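Local coordinates for phosphatidylethanolamine-binding protein, putative (Plasmodium falciparum, PDB 2R77), which probably binds phosphatidylethanolamine and may regulate protein kinase activity, at residues 107-112 with 131-136; 160-165 with 190-195. One frame throughout, in Å; residues are numbered along the deposited sequence. Where two conformers were deposited one is given.

Interaction 1: 107-112 with 131-136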
loop_
_atom_site.group_PDB
_atom_site.type_symbol
_atom_site.label_atom_id
_atom_site.label_comp_id
_atom_site.label_asym_id
_atom_site.label_seq_id
_atom_site.Cartn_x
_atom_site.Cartn_y
_atom_site.Cartn_z
ATOM N N ILE A 107 -3.302 5.955 -5.712
ATOM C CA ILE A 107 -3.794 5.134 -4.614
ATOM C C ILE A 107 -4.884 4.207 -5.134
ATOM O O ILE A 107 -5.857 4.683 -5.737
ATOM C CB ILE A 107 -4.300 5.954 -3.392
ATOM C CG1 ILE A 107 -3.125 6.742 -2.781
ATOM C CG2 ILE A 107 -4.924 5.011 -2.361
ATOM C CD1 ILE A 107 -3.429 7.450 -1.453
ATOM N N HIS A 108 -4.691 2.906 -4.899
ATOM C CA HIS A 108 -5.596 1.850 -5.345
ATOM C C HIS A 108 -6.602 1.322 -4.304
ATOM O O HIS A 108 -7.602 0.714 -4.684
ATOM C CB HIS A 108 -4.783 0.667 -5.905
ATOM C CG HIS A 108 -4.197 0.936 -7.255
ATOM N ND1 HIS A 108 -4.787 0.499 -8.427
ATOM C CD2 HIS A 108 -3.107 1.647 -7.624
ATOM C CE1 HIS A 108 -4.062 0.908 -9.454
ATOM N NE2 HIS A 108 -3.033 1.598 -8.993
ATOM N N TRP A 109 -6.344 1.545 -3.007
ATOM C CA TRP A 109 -7.138 0.893 -1.981
ATOM C C TRP A 109 -6.757 1.504 -0.644
ATOM O O TRP A 109 -5.574 1.670 -0.349
ATOM C CB TRP A 109 -6.842 -0.623 -2.011
ATOM C CG TRP A 109 -7.671 -1.480 -1.115
ATOM C CD1 TRP A 109 -8.996 -1.286 -0.737
ATOM C CD2 TRP A 109 -7.272 -2.727 -0.561
ATOM N NE1 TRP A 109 -9.415 -2.344 0.053
ATOM C CE2 TRP A 109 -8.381 -3.231 0.193
ATOM C CE3 TRP A 109 -6.078 -3.471 -0.598
ATOM C CZ2 TRP A 109 -8.321 -4.447 0.886
ATOM C CZ3 TRP A 109 -6.019 -4.682 0.100
ATOM C CH2 TRP A 109 -7.136 -5.148 0.844
ATOM N N VAL A 110 -7.753 1.892 0.146
ATOM C CA VAL A 110 -7.494 2.312 1.520
ATOM C C VAL A 110 -8.557 1.681 2.426
ATOM O O VAL A 110 -9.765 1.888 2.217
ATOM C CB VAL A 110 -7.483 3.855 1.689
ATOM C CG1 VAL A 110 -7.242 4.261 3.167
ATOM C CG2 VAL A 110 -6.386 4.501 0.822
ATOM N N VAL A 111 -8.082 0.916 3.401
ATOM C CA VAL A 111 -8.957 0.307 4.409
ATOM C C VAL A 111 -8.476 0.728 5.789
ATOM O O VAL A 111 -7.290 0.582 6.122
ATOM C CB VAL A 111 -8.955 -1.243 4.347
ATOM C CG1 VAL A 111 -10.071 -1.815 5.256
ATOM C CG2 VAL A 111 -9.171 -1.737 2.953
ATOM N N SER A 112 -9.406 1.229 6.595
ATOM C CA SER A 112 -9.087 1.614 7.960
ATOM C C SER A 112 -9.903 0.801 8.977
ATOM O O SER A 112 -10.652 -0.123 8.611
ATOM C CB SER A 112 -9.306 3.114 8.122
ATOM O OG SER A 112 -8.886 3.604 9.382
ATOM N N LEU A 131 -11.300 3.906 0.479
ATOM C CA LEU A 131 -11.226 3.911 -0.983
ATOM C C LEU A 131 -11.271 2.451 -1.452
ATOM O O LEU A 131 -10.447 1.651 -1.049
ATOM C CB LEU A 131 -9.940 4.620 -1.460
ATOM C CG LEU A 131 -9.828 6.123 -1.177
ATOM C CD1 LEU A 131 -8.501 6.686 -1.690
ATOM C CD2 LEU A 131 -11.047 6.881 -1.782
ATOM N N PRO A 132 -12.260 2.092 -2.287
ATOM C CA PRO A 132 -12.432 0.684 -2.661
ATOM C C PRO A 132 -11.287 0.190 -3.553
ATOM O O PRO A 132 -10.627 0.998 -4.229
ATOM C CB PRO A 132 -13.728 0.692 -3.470
ATOM C CG PRO A 132 -13.768 2.039 -4.044
ATOM C CD PRO A 132 -13.242 2.950 -2.965
ATOM N N TYR A 133 -11.069 -1.119 -3.560
ATOM C CA TYR A 133 -9.989 -1.712 -4.322
ATOM C C TYR A 133 -10.188 -1.524 -5.816
ATOM O O TYR A 133 -11.250 -1.866 -6.354
ATOM C CB TYR A 133 -9.876 -3.220 -4.035
ATOM C CG TYR A 133 -8.729 -3.880 -4.786
ATOM C CD1 TYR A 133 -7.459 -3.979 -4.199
ATOM C CD2 TYR A 133 -8.902 -4.373 -6.085
ATOM C CE1 TYR A 133 -6.391 -4.572 -4.870
ATOM C CE2 TYR A 133 -7.840 -4.997 -6.773
ATOM C CZ TYR A 133 -6.592 -5.085 -6.164
ATOM O OH TYR A 133 -5.514 -5.652 -6.807
ATOM N N VAL A 134 -9.147 -1.034 -6.479
ATOM C CA VAL A 134 -9.093 -0.986 -7.947
ATOM C C VAL A 134 -7.785 -1.682 -8.341
ATOM O O VAL A 134 -6.721 -1.387 -7.761
ATOM C CB VAL A 134 -9.081 0.472 -8.473
ATOM C CG1 VAL A 134 -8.840 0.508 -9.975
ATOM C CG2 VAL A 134 -10.371 1.177 -8.125
ATOM N N GLY A 135 -7.861 -2.608 -9.295
ATOM C CA GLY A 135 -6.660 -3.367 -9.706
ATOM C C GLY A 135 -5.543 -2.473 -10.238
ATOM O O GLY A 135 -5.797 -1.314 -10.582
ATOM N N PRO A 136 -4.293 -3.000 -10.290
ATOM C CA PRO A 136 -3.128 -2.213 -10.761
ATOM C C PRO A 136 -3.327 -1.388 -12.044
ATOM O O PRO A 136 -2.809 -0.287 -12.094
ATOM C CB PRO A 136 -2.030 -3.261 -10.924
ATOM C CG PRO A 136 -2.342 -4.269 -9.837
ATOM C CD PRO A 136 -3.887 -4.343 -9.825
#
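Tyr133 sets the edge of its phenol ring against the indole face of Trp109, an edge-to-face pair whose planes stand at 79°. CD1 of Tyr133 makes the closest ring contact, 3.9 Å from CD2 of Trp109, while CB of Tyr133 lies over the five-membered ring and adds a CH-pi contact. With CG anti to the backbone N (chi1 -178°), the tyrosine holds CD1 above the indole plane, toward its rim. A tyrosine suits this place because its ring packs on the indole while its OH reaches on to a hydrogen bond with Thr67 O. The indole edge is used too: CD1 of Trp109 lies 3.3 Å from Leu131 O, in the ring plane.

His108 presents the edge of its ring to the carbonyl oxygens of Val134 and Gly135. Its ND1 donates to Val134 O at 2.8 Å; the acceptor is nearly in the imidazole plane, but the donor stands 50° out of the carbonyl plane. Histidine fits because it offers a ring N-H to this carbonyl and a second nitrogen, NE2, to Lys172, which also bonds Pro136 O; the two partners fix the imidazole's rotation. Val134 N donates to His108 O at 2.9 Å.

Farther along the strand, Val110 and Leu131 form an antiparallel hydrogen-bonded pair, Val110 N to Leu131 O being 3.0 Å. Their branched apolar side chains suit this largely covered sheet face: CD1 of Leu131 packs on CG2 of Val110 (3.9 Å) as well as on CG2 of Ile107.

His108 and Trp109 both face Met90, a classic beta bulge in strand 104-114. By family sequence, His108 and the Tyr-Val-Gly-Pro run 133-136 are probably part of the wall of the head-group pocket, as in relatives.

Interaction 2: 160-165 with 190-195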
loop_
_atom_site.group_PDB
_atom_site.type_symbol
_atom_site.label_atom_id
_atom_site.label_comp_id
_atom_site.label_asym_id
_atom_site.label_seq_id
_atom_site.Cartn_x
_atom_site.Cartn_y
_atom_site.Cartn_z
ATOM N N ASP A 160 -12.105 6.988 10.763
ATOM C CA ASP A 160 -12.967 7.362 9.639
ATOM C C ASP A 160 -12.717 8.798 9.169
ATOM O O ASP A 160 -13.534 9.367 8.427
ATOM C CB ASP A 160 -14.440 7.189 10.039
ATOM N N ASN A 161 -11.617 9.397 9.616
ATOM C CA ASN A 161 -11.287 10.767 9.259
ATOM C C ASN A 161 -9.820 10.964 8.829
ATOM O O ASN A 161 -9.071 11.680 9.493
ATOM C CB ASN A 161 -11.673 11.713 10.406
ATOM C CG ASN A 161 -13.129 11.549 10.840
ATOM O OD1 ASN A 161 -13.415 11.362 12.021
ATOM N ND2 ASN A 161 -14.051 11.604 9.877
ATOM N N ILE A 162 -9.426 10.305 7.738
ATOM C CA ILE A 162 -8.103 10.480 7.124
ATOM C C ILE A 162 -8.155 11.586 6.064
ATOM O O ILE A 162 -8.893 11.485 5.072
ATOM C CB ILE A 162 -7.556 9.142 6.537
ATOM C CG1 ILE A 162 -7.554 8.049 7.619
ATOM C CG2 ILE A 162 -6.148 9.329 5.966
ATOM C CD1 ILE A 162 -7.246 6.654 7.127
ATOM N N THR A 163 -7.364 12.640 6.284
ATOM C CA THR A 163 -7.327 13.797 5.407
ATOM C C THR A 163 -6.176 13.646 4.409
ATOM O O THR A 163 -5.192 12.937 4.687
ATOM C CB THR A 163 -7.142 15.112 6.212
ATOM O OG1 THR A 163 -5.869 15.084 6.868
ATOM C CG2 THR A 163 -8.247 15.269 7.264
ATOM N N GLY A 164 -6.306 14.297 3.257
ATOM C CA GLY A 164 -5.245 14.302 2.241
ATOM C C GLY A 164 -5.332 13.186 1.208
ATOM O O GLY A 164 -4.415 13.004 0.407
ATOM N N LEU A 165 -6.434 12.438 1.212
ATOM C CA LEU A 165 -6.587 11.349 0.242
ATOM C C LEU A 165 -7.095 11.887 -1.102
ATOM O O LEU A 165 -7.799 12.908 -1.132
ATOM C CB LEU A 165 -7.527 10.274 0.779
ATOM C CG LEU A 165 -7.088 9.504 2.030
ATOM C CD1 LEU A 165 -8.237 8.674 2.561
ATOM C CD2 LEU A 165 -5.883 8.621 1.703
ATOM N N GLN A 190 2.166 11.721 7.751
ATOM C CA GLN A 190 2.599 12.836 8.594
ATOM C C GLN A 190 1.428 13.727 8.978
ATOM O O GLN A 190 1.257 14.070 10.168
ATOM C CB GLN A 190 3.668 13.670 7.913
ATOM C CG GLN A 190 4.983 12.981 7.709
ATOM C CD GLN A 190 6.033 14.012 7.450
ATOM O OE1 GLN A 190 6.273 14.371 6.300
ATOM N NE2 GLN A 190 6.618 14.562 8.526
ATOM N N ILE A 191 0.613 14.070 7.990
ATOM C CA ILE A 191 -0.532 14.968 8.177
ATOM C C ILE A 191 -1.491 14.414 9.222
ATOM O O ILE A 191 -2.015 15.151 10.079
ATOM C CB ILE A 191 -1.258 15.185 6.835
ATOM C CG1 ILE A 191 -0.358 15.971 5.873
ATOM C CG2 ILE A 191 -2.581 15.909 7.030
ATOM C CD1 ILE A 191 -0.895 16.024 4.439
ATOM N N ASN A 192 -1.698 13.106 9.157
ATOM C CA ASN A 192 -2.632 12.427 10.048
ATOM C C ASN A 192 -1.999 11.863 11.332
ATOM O O ASN A 192 -2.663 11.142 12.081
ATOM C CB ASN A 192 -3.410 11.334 9.267
ATOM C CG ASN A 192 -4.323 11.919 8.187
ATOM O OD1 ASN A 192 -5.462 12.322 8.454
ATOM N ND2 ASN A 192 -3.820 11.972 6.958
ATOM N N ASN A 193 -0.725 12.183 11.588
ATOM C CA ASN A 193 -0.008 11.698 12.777
ATOM C C ASN A 193 -0.099 10.186 12.936
ATOM O O ASN A 193 -0.434 9.682 14.013
ATOM C CB ASN A 193 -0.522 12.387 14.058
ATOM C CG ASN A 193 -0.685 13.875 13.899
ATOM O OD1 ASN A 193 0.191 14.562 13.371
ATOM N ND2 ASN A 193 -1.814 14.394 14.372
ATOM N N MET A 194 0.175 9.482 11.833
ATOM C CA MET A 194 0.160 8.028 11.764
ATOM C C MET A 194 1.568 7.488 11.563
ATOM O O MET A 194 2.241 7.804 10.571
ATOM C CB MET A 194 -0.710 7.554 10.579
ATOM C CG MET A 194 -2.097 8.096 10.519
ATOM S SD MET A 194 -3.105 7.141 9.341
ATOM C CE MET A 194 -2.440 7.704 7.774
ATOM N N LYS A 195 2.021 6.659 12.495
ATOM C CA LYS A 195 3.264 5.952 12.322
ATOM C C LYS A 195 3.094 4.948 11.187
ATOM O O LYS A 195 2.097 4.221 11.154
ATOM C CB LYS A 195 3.626 5.225 13.624
ATOM C CG LYS A 195 4.941 4.492 13.601
ATOM C CD LYS A 195 5.216 3.701 14.882
ATOM C CE LYS A 195 6.584 3.013 14.790
ATOM N NZ LYS A 195 6.924 2.159 15.969
HETATM O O HOH W 1 -6.702 12.184 10.746
#
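The carboxamide of Asn192 makes two hydrogen bonds to the backbone of one residue, Thr163. Its OD1 accepts from Thr163 N at 2.9 Å, and its ND2 donates to Thr163 O at 2.8 Å with an N-H...O angle of 172°. Asparagine suits this place because one flat group offers an acceptor and a donor side by side, matching the N-H and C=O of an extended residue. The carbonyl oxygen of Thr163 lies almost exactly in the amide plane, and the pair of bonds fixes which way round the amide sits. CG lies anti to the carbonyl carbon of its own residue (chi1 -66°), directing the amide at the loop.

A water donates to Asn192 OD1 at 2.6 Å and to Asn161 O, linking the same amide to the preceding part of the loop. ND2 has a further partner in Ile188 O, within the helix that Asn192 follows, so the amide ties that helix to the loop.

Apolar contacts flank the amide. CG2 of Ile162 lies 3.7 Å from ND2 of Asn192, and the same methyl loosely touches CE of Met194 at 4.4 Å. Long and flexible, Met194 can follow the sheet surface, where it and Ile162 both rest on Val87 and Ile154. Farther out, CG2 of Ile191 comes 3.4 Å from OG1 of Thr163.

Helix 185-191 ends here in a Schellman motif, with Met194 N bonded to Ala189 O and Asn193 N to Gln190 O. Asn193 is its C-prime residue, and asparagine, after glycine, tolerates the required positive phi well. The arrangement is a helix C-terminus joined to a neighbouring loop by a side-chain amide.

The centres of the two interactions lie about 16 Å apart, and they follow one another in series along the chain. Interaction 1 belongs to strand 104-114 and the end of edge strand 128-131; interaction 2 joins a loop after strand 148-155 to the end of helix 185-191, just before strand 196-201. All four strands belong to one five-stranded antiparallel sheet. The contacts meet through light packing: CD2 of Leu165 lies 4.2 Å from both Ile107 CD1 and Val110 CG2, and Ile162 CD1 lies near Ser112. Both contacts thus tie loops to one sheet, interaction 1 probably at the ligand pocket and interaction 2 at the surface.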